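PDB 3A72: Exo-arabinanase, which hydrolyses alpha-1,5-linked L-arabinan as an exo-acting glycosidase, probably releasing arabinobiose from the chain end. Local coordinates for residues Val20-Asn28 and Asn332-Arg343; Glu305-Gly313 and Asn342-Asp350. All blocks are in the same frame, centred on the assembly; numbering follows the deposited sequence.

Interaction 1: Val20-Asn28 and Asn332-Arg343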
# COMPACT_ATOMS: atom_id res chain seq x y z
N VAL A 20 -10.24 15.25 11.58
CA VAL A 20 -9.32 15.52 10.47
C VAL A 20 -8.09 14.64 10.63
O VAL A 20 -7.52 14.60 11.73
CB VAL A 20 -8.97 17.01 10.48
CG1 VAL A 20 -7.76 17.34 9.60
CG2 VAL A 20 -10.14 17.83 9.96
N PRO A 21 -7.67 13.90 9.61
CA PRO A 21 -8.06 14.01 8.21
C PRO A 21 -9.34 13.29 7.81
O PRO A 21 -9.73 13.39 6.65
CB PRO A 21 -6.86 13.36 7.51
CG PRO A 21 -6.43 12.27 8.44
CD PRO A 21 -6.53 12.95 9.80
N ARG A 22 -9.99 12.59 8.71
CA ARG A 22 -11.27 11.90 8.54
C ARG A 22 -11.13 10.55 7.81
O ARG A 22 -11.58 9.52 8.30
CB ARG A 22 -12.35 12.77 7.94
CG ARG A 22 -12.62 14.06 8.72
CD ARG A 22 -13.91 14.72 8.29
NE ARG A 22 -14.24 15.88 9.09
CZ ARG A 22 -13.87 17.12 8.82
NH1 ARG A 22 -13.09 17.41 7.76
NH2 ARG A 22 -14.30 18.09 9.63
N THR A 23 -10.51 10.61 6.62
CA THR A 23 -10.12 9.42 5.89
C THR A 23 -8.69 9.64 5.42
O THR A 23 -8.25 10.77 5.23
CB THR A 23 -11.04 9.16 4.67
OG1 THR A 23 -10.98 10.23 3.71
CG2 THR A 23 -12.48 9.05 5.07
N LEU A 24 -7.98 8.55 5.20
CA LEU A 24 -6.62 8.58 4.67
C LEU A 24 -6.20 7.18 4.29
O LEU A 24 -6.76 6.21 4.85
CB LEU A 24 -5.63 9.08 5.77
CG LEU A 24 -4.30 9.66 5.24
CD1 LEU A 24 -4.50 11.02 4.61
CD2 LEU A 24 -3.29 9.74 6.39
N TYR A 25 -5.23 7.02 3.41
CA TYR A 25 -4.52 5.77 3.21
C TYR A 25 -5.42 4.73 2.53
O TYR A 25 -5.84 3.73 3.14
CB TYR A 25 -3.92 5.25 4.52
CG TYR A 25 -2.72 4.35 4.34
CD1 TYR A 25 -1.44 4.84 4.62
CD2 TYR A 25 -2.83 3.05 3.85
CE1 TYR A 25 -0.29 4.05 4.46
CE2 TYR A 25 -1.68 2.25 3.69
CZ TYR A 25 -0.45 2.75 3.99
OH TYR A 25 0.70 1.99 3.88
N PRO A 26 -5.75 4.94 1.25
CA PRO A 26 -6.65 4.01 0.56
C PRO A 26 -5.94 2.72 0.25
O PRO A 26 -4.80 2.74 -0.23
CB PRO A 26 -6.94 4.75 -0.75
CG PRO A 26 -5.67 5.53 -1.01
CD PRO A 26 -5.23 5.99 0.36
N ARG A 27 -6.61 1.60 0.40
CA ARG A 27 -6.14 0.31 -0.11
C ARG A 27 -7.36 -0.42 -0.67
O ARG A 27 -8.49 -0.21 -0.26
CB ARG A 27 -5.39 -0.51 0.93
CG ARG A 27 -4.03 0.09 1.31
CD ARG A 27 -3.04 -0.07 0.18
NE ARG A 27 -1.69 0.39 0.49
CZ ARG A 27 -1.22 1.62 0.22
NH1 ARG A 27 -1.97 2.56 -0.31
NH2 ARG A 27 0.06 1.87 0.48
N ASN A 28 -7.10 -1.36 -1.60
CA ASN A 28 -8.18 -2.08 -2.23
C ASN A 28 -7.69 -3.48 -2.63
O ASN A 28 -6.50 -3.80 -2.58
CB ASN A 28 -8.75 -1.27 -3.39
CG ASN A 28 -7.67 -0.92 -4.36
OD1 ASN A 28 -6.99 -1.77 -4.95
ND2 ASN A 28 -7.40 0.31 -4.62
N ASN A 332 -7.34 5.14 -6.78
CA ASN A 332 -8.20 5.28 -5.58
C ASN A 332 -7.52 6.17 -4.58
O ASN A 332 -6.43 5.80 -4.08
CB ASN A 332 -8.42 3.88 -5.05
CG ASN A 332 -9.08 3.69 -3.72
OD1 ASN A 332 -9.86 4.57 -3.17
ND2 ASN A 332 -8.84 2.64 -3.10
N SER A 333 -8.10 7.31 -4.26
CA SER A 333 -7.59 8.21 -3.24
C SER A 333 -8.48 8.20 -2.00
O SER A 333 -9.70 8.02 -2.08
CB SER A 333 -7.53 9.67 -3.80
OG SER A 333 -6.96 10.53 -2.81
N ALA A 334 -7.87 8.50 -0.84
CA ALA A 334 -8.59 8.76 0.39
C ALA A 334 -8.26 10.11 0.97
O ALA A 334 -8.59 10.39 2.14
CB ALA A 334 -8.40 7.65 1.43
N GLY A 335 -7.62 10.99 0.19
CA GLY A 335 -7.33 12.33 0.64
C GLY A 335 -5.90 12.59 0.89
O GLY A 335 -5.01 11.81 0.53
N VAL A 336 -5.61 13.76 1.49
CA VAL A 336 -4.25 14.23 1.75
C VAL A 336 -4.01 14.25 3.25
O VAL A 336 -4.93 14.30 4.08
CB VAL A 336 -4.01 15.62 1.13
CG1 VAL A 336 -4.18 15.55 -0.38
CG2 VAL A 336 -4.93 16.68 1.74
N LEU A 337 -2.73 14.23 3.66
CA LEU A 337 -2.36 14.36 5.06
C LEU A 337 -2.99 15.62 5.64
O LEU A 337 -2.93 16.71 5.05
CB LEU A 337 -0.83 14.47 5.17
CG LEU A 337 -0.08 13.12 4.95
CD1 LEU A 337 1.41 13.37 4.73
CD2 LEU A 337 -0.29 12.13 6.10
N LEU A 338 -3.62 15.49 6.81
CA LEU A 338 -4.24 16.56 7.52
C LEU A 338 -5.29 17.29 6.69
O LEU A 338 -5.63 18.45 6.96
CB LEU A 338 -3.19 17.56 8.05
CG LEU A 338 -2.18 16.89 8.98
CD1 LEU A 338 -1.16 17.88 9.47
CD2 LEU A 338 -2.86 16.24 10.20
N GLY A 339 -5.90 16.60 5.73
CA GLY A 339 -6.83 17.26 4.87
C GLY A 339 -8.11 17.68 5.56
O GLY A 339 -8.64 16.93 6.33
N GLU A 340 -8.59 18.86 5.22
CA GLU A 340 -9.84 19.39 5.80
C GLU A 340 -11.08 18.95 5.05
O GLU A 340 -12.17 19.10 5.64
CB GLU A 340 -9.76 20.93 5.84
CG GLU A 340 -8.72 21.41 6.85
CD GLU A 340 -8.99 21.17 8.31
OE1 GLU A 340 -10.21 20.95 8.58
OE2 GLU A 340 -8.02 21.21 9.15
N ASN A 341 -10.92 18.36 3.85
CA ASN A 341 -12.06 17.95 3.04
C ASN A 341 -11.81 16.62 2.37
O ASN A 341 -12.13 16.45 1.19
CB ASN A 341 -12.42 19.02 1.97
CG ASN A 341 -12.85 20.32 2.58
OD1 ASN A 341 -13.93 20.31 3.17
ND2 ASN A 341 -12.04 21.33 2.41
N ASN A 342 -11.21 15.67 3.11
CA ASN A 342 -10.90 14.38 2.49
C ASN A 342 -12.18 13.56 2.26
O ASN A 342 -13.13 13.63 3.03
CB ASN A 342 -9.95 13.58 3.37
CG ASN A 342 -8.53 14.05 3.32
OD1 ASN A 342 -8.15 15.01 2.64
ND2 ASN A 342 -7.67 13.32 4.04
N ARG A 343 -12.12 12.73 1.22
CA ARG A 343 -13.11 11.71 0.93
C ARG A 343 -12.41 10.57 0.24
O ARG A 343 -11.28 10.72 -0.24
CB ARG A 343 -14.28 12.28 0.08
CG ARG A 343 -13.79 12.93 -1.20
CD ARG A 343 -14.99 13.55 -1.93
NE ARG A 343 -15.60 12.80 -2.96
CZ ARG A 343 -15.06 12.58 -4.16
NH1 ARG A 343 -13.83 13.09 -4.32
NH2 ARG A 343 -15.50 11.97 -5.20
O HOH W 1 -11.10 15.80 6.14
O HOH W 2 -12.75 20.54 8.61
O HOH W 3 -4.75 9.19 1.59

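Interaction 2: Glu305-Gly313 and Asn342-Asp350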
# COMPACT_ATOMS: atom_id res chain seq x y z
N GLU A 305 5.25 10.53 -18.08
CA GLU A 305 4.17 11.13 -17.29
C GLU A 305 2.92 11.23 -18.16
O GLU A 305 2.98 11.78 -19.27
CB GLU A 305 4.60 12.50 -16.82
CG GLU A 305 3.66 13.12 -15.81
CD GLU A 305 4.20 14.34 -15.07
OE1 GLU A 305 5.17 14.94 -15.62
OE2 GLU A 305 3.67 14.71 -14.03
N ILE A 306 1.79 10.74 -17.64
CA ILE A 306 0.53 10.78 -18.36
C ILE A 306 -0.53 11.41 -17.50
O ILE A 306 -0.46 11.37 -16.24
CB ILE A 306 0.06 9.36 -18.81
CG1 ILE A 306 -0.33 8.44 -17.68
CG2 ILE A 306 1.08 8.73 -19.74
CD1 ILE A 306 -1.01 7.17 -18.09
N PRO A 307 -1.58 11.99 -18.09
CA PRO A 307 -2.66 12.55 -17.30
C PRO A 307 -3.41 11.49 -16.53
O PRO A 307 -3.42 10.30 -16.86
CB PRO A 307 -3.59 13.21 -18.35
CG PRO A 307 -2.75 13.36 -19.56
CD PRO A 307 -1.76 12.25 -19.55
N CYS A 308 -4.12 11.93 -15.50
CA CYS A 308 -4.98 11.05 -14.70
C CYS A 308 -6.15 11.87 -14.19
O CYS A 308 -5.97 12.96 -13.69
CB CYS A 308 -4.15 10.47 -13.57
SG CYS A 308 -5.09 9.43 -12.41
N PRO A 309 -7.39 11.33 -14.29
CA PRO A 309 -8.56 12.11 -13.85
C PRO A 309 -8.82 12.05 -12.37
O PRO A 309 -9.69 12.80 -11.88
CB PRO A 309 -9.71 11.43 -14.56
CG PRO A 309 -9.27 10.01 -14.73
CD PRO A 309 -7.77 10.07 -14.98
N GLU A 310 -8.13 11.21 -11.59
CA GLU A 310 -8.27 11.13 -10.15
C GLU A 310 -7.35 12.14 -9.48
O GLU A 310 -6.21 12.30 -9.89
CB GLU A 310 -7.93 9.74 -9.68
CG GLU A 310 -8.07 9.51 -8.20
CD GLU A 310 -9.48 9.53 -7.70
OE1 GLU A 310 -10.47 9.43 -8.41
OE2 GLU A 310 -9.54 9.65 -6.42
N GLU A 311 -7.86 12.79 -8.45
CA GLU A 311 -7.04 13.75 -7.70
C GLU A 311 -5.82 13.09 -7.11
O GLU A 311 -5.78 11.88 -6.86
CB GLU A 311 -7.89 14.35 -6.59
CG GLU A 311 -8.32 13.37 -5.51
CD GLU A 311 -9.24 13.99 -4.44
OE1 GLU A 311 -9.96 14.99 -4.74
OE2 GLU A 311 -9.25 13.47 -3.31
N HIS A 312 -4.80 13.91 -6.86
CA HIS A 312 -3.66 13.45 -6.09
C HIS A 312 -4.08 13.15 -4.65
O HIS A 312 -5.00 13.74 -4.12
CB HIS A 312 -2.51 14.45 -6.11
CG HIS A 312 -2.58 15.50 -5.10
ND1 HIS A 312 -3.36 16.58 -5.16
CD2 HIS A 312 -1.93 15.56 -3.90
CE1 HIS A 312 -3.20 17.33 -4.07
NE2 HIS A 312 -2.32 16.73 -3.30
N GLY A 313 -3.36 12.22 -4.01
CA GLY A 313 -3.58 11.98 -2.61
C GLY A 313 -2.47 11.13 -2.04
O GLY A 313 -1.70 10.48 -2.74
N ASN A 342 -11.21 15.67 3.11
CA ASN A 342 -10.90 14.38 2.49
C ASN A 342 -12.18 13.56 2.26
O ASN A 342 -13.13 13.63 3.03
CB ASN A 342 -9.95 13.58 3.37
CG ASN A 342 -8.53 14.05 3.32
OD1 ASN A 342 -8.15 15.01 2.64
ND2 ASN A 342 -7.67 13.32 4.04
N ARG A 343 -12.12 12.73 1.22
CA ARG A 343 -13.11 11.71 0.93
C ARG A 343 -12.41 10.57 0.24
O ARG A 343 -11.28 10.72 -0.24
CB ARG A 343 -14.28 12.28 0.08
CG ARG A 343 -13.79 12.93 -1.20
CD ARG A 343 -14.99 13.55 -1.93
NE ARG A 343 -15.60 12.80 -2.96
CZ ARG A 343 -15.06 12.58 -4.16
NH1 ARG A 343 -13.83 13.09 -4.32
NH2 ARG A 343 -15.50 11.97 -5.20
N VAL A 344 -13.10 9.44 0.15
CA VAL A 344 -12.58 8.27 -0.54
C VAL A 344 -13.26 8.20 -1.89
O VAL A 344 -14.48 8.15 -1.97
CB VAL A 344 -12.82 6.98 0.27
CG1 VAL A 344 -12.12 5.84 -0.44
CG2 VAL A 344 -12.35 7.13 1.70
N SER A 345 -12.45 8.22 -2.96
CA SER A 345 -12.96 8.24 -4.33
C SER A 345 -12.14 7.28 -5.19
O SER A 345 -11.04 6.86 -4.85
CB SER A 345 -12.96 9.64 -4.89
OG SER A 345 -11.68 10.15 -5.07
N VAL A 346 -12.70 7.01 -6.38
CA VAL A 346 -12.04 6.14 -7.32
C VAL A 346 -12.37 6.56 -8.75
O VAL A 346 -13.49 6.96 -9.06
CB VAL A 346 -12.45 4.67 -7.06
CG1 VAL A 346 -13.94 4.45 -7.27
CG2 VAL A 346 -11.64 3.69 -7.87
N SER A 347 -11.34 6.43 -9.60
CA SER A 347 -11.49 6.53 -11.05
C SER A 347 -11.03 5.21 -11.68
O SER A 347 -10.23 4.50 -11.10
CB SER A 347 -10.70 7.70 -11.60
OG SER A 347 -11.10 8.94 -11.05
N VAL A 348 -11.56 4.94 -12.87
CA VAL A 348 -11.15 3.79 -13.67
C VAL A 348 -10.74 4.32 -15.02
O VAL A 348 -11.50 5.06 -15.66
CB VAL A 348 -12.27 2.74 -13.77
CG1 VAL A 348 -11.82 1.57 -14.65
CG2 VAL A 348 -12.66 2.23 -12.40
N MET A 349 -9.55 3.96 -15.47
CA MET A 349 -9.01 4.34 -16.73
C MET A 349 -8.92 3.17 -17.66
O MET A 349 -8.60 2.05 -17.27
CB MET A 349 -7.57 4.95 -16.53
CG MET A 349 -7.55 6.11 -15.55
SD MET A 349 -5.89 6.70 -15.21
CE MET A 349 -5.50 7.54 -16.74
N ASP A 350 -9.18 3.43 -18.97
CA ASP A 350 -9.12 2.41 -20.02
C ASP A 350 -7.73 2.40 -20.59
O ASP A 350 -7.37 3.28 -21.38
CB ASP A 350 -10.17 2.69 -21.09
CG ASP A 350 -10.20 1.63 -22.17
OD1 ASP A 350 -9.37 0.70 -22.15
OD2 ASP A 350 -11.15 1.70 -23.03
O HOH W 4 -10.64 11.21 -2.86
O HOH W 5 -10.19 14.18 -0.83
O HOH W 6 -12.36 15.07 -3.37

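Interaction 1: Val20-Asn28 and Asn332-Arg343
P21 meets L338 and L24 meets A334 with CA atoms 4.6 and 4.7 Å apart, so the entry to strand 23-30 runs close beside the end of strand 328-333 and the type II turn V336-G339. The amide of N342 joins the two. Its ND2 donates to T23 O (2.9 Å, 161° at the hydrogen), meeting that carbonyl nearly end-on, and also to V336 O at 2.9 Å. V336 O takes G339 N on its other face, while V336 N reaches N342 OD1 from above the amide plane (3.1 Å). Both ends of the amide are therefore bonded, which fixes its rotation. T23 turns OG1 between its backbone N and carbonyl carbon (chi1 62°) and donates to A334 O at 2.9 Å. Farther along the strand P26 CD packs on A334 CB (3.7 Å), while L24 CD2 turns back to L337 CD2 (3.8 Å). At the outer end a water links P21 O, G339 O, N342 N and R22 NH1; R22 NH2 holds S16 O. The contact joins the first and last blades of a six-bladed beta-propeller, beside the glycan pocket, where the bound arabinofuranose touches L24, Y25 and L337.

Interaction 2: Glu305-Gly313 and Asn342-Asp350
The carboxylate of E310 is held by two serine hydroxyls of strand 344-350: S347 OG donates to the anti lone pair of OE1 (2.8 Å), and S345 OG to the syn lone pair of OE2 (2.6 Å). The other flat group, the guanidinium of R343, has E311 OE1 at its edge, near its plane, but 4.3 Å from NH1 and thus beyond a salt bridge. This is the last blade of a six-bladed beta-propeller, crossed by the loop that arrives from the preceding blade; the loop and the strand run nearly antiparallel, 161° apart. E310 gets there by setting CG anti to its backbone N (chi1 -178°) and then bending at chi2, which brings the carboxylate down onto S345 and S347, two residues apart on the same face of the strand. Each hydroxyl also accepts a bond: S347 OG from N8 N of strand 6-10, S345 OG from a water. These donors would probably strengthen the hydroxyls' bonds to the buried carboxylate and help stabilise its negative charge. E311 and R343 are coupled through solvent, one water joining E311 OE2 to R343 N and another joining E311 OE1 to NH1, while R343 NH2 binds N8 OD1 and T10 OG1. At the far end, M349 bends at chi3 (73°), which turns its thioether past the CD corner of P309, with CE 3.8 Å from P309 CD. M349 CE also lies 3.5 Å from P307 O. C308 adds its sulfur to this apolar patch: SG sits 4.0 Å from M349 SD and weakly accepts from E310 N at 3.6 Å.

In the fold
The two contacts lie about 13 Å apart, centre to centre, and meet at the antiparallel sheet that pairs strands 328-333 and 344-350; N342 and R343 belong to both. A probable hydrogen bond, S333 O to S345 N, ties them directly. Along the chain their segments alternate: 20-28, 305-313, 332-343, 342-350. Interaction 1 joins the last blade to the first, and interaction 2 joins it to the loop leaving the fifth blade, after strand 304-306. The N-terminal strand 6-10 completes the last blade beside 344-350, the ring closure of a beta-propeller, so the closing blade, built from both chain ends, meets the first blade through interaction 1 and the fifth through interaction 2, interaction 1 being nearer the bound arabinobiose.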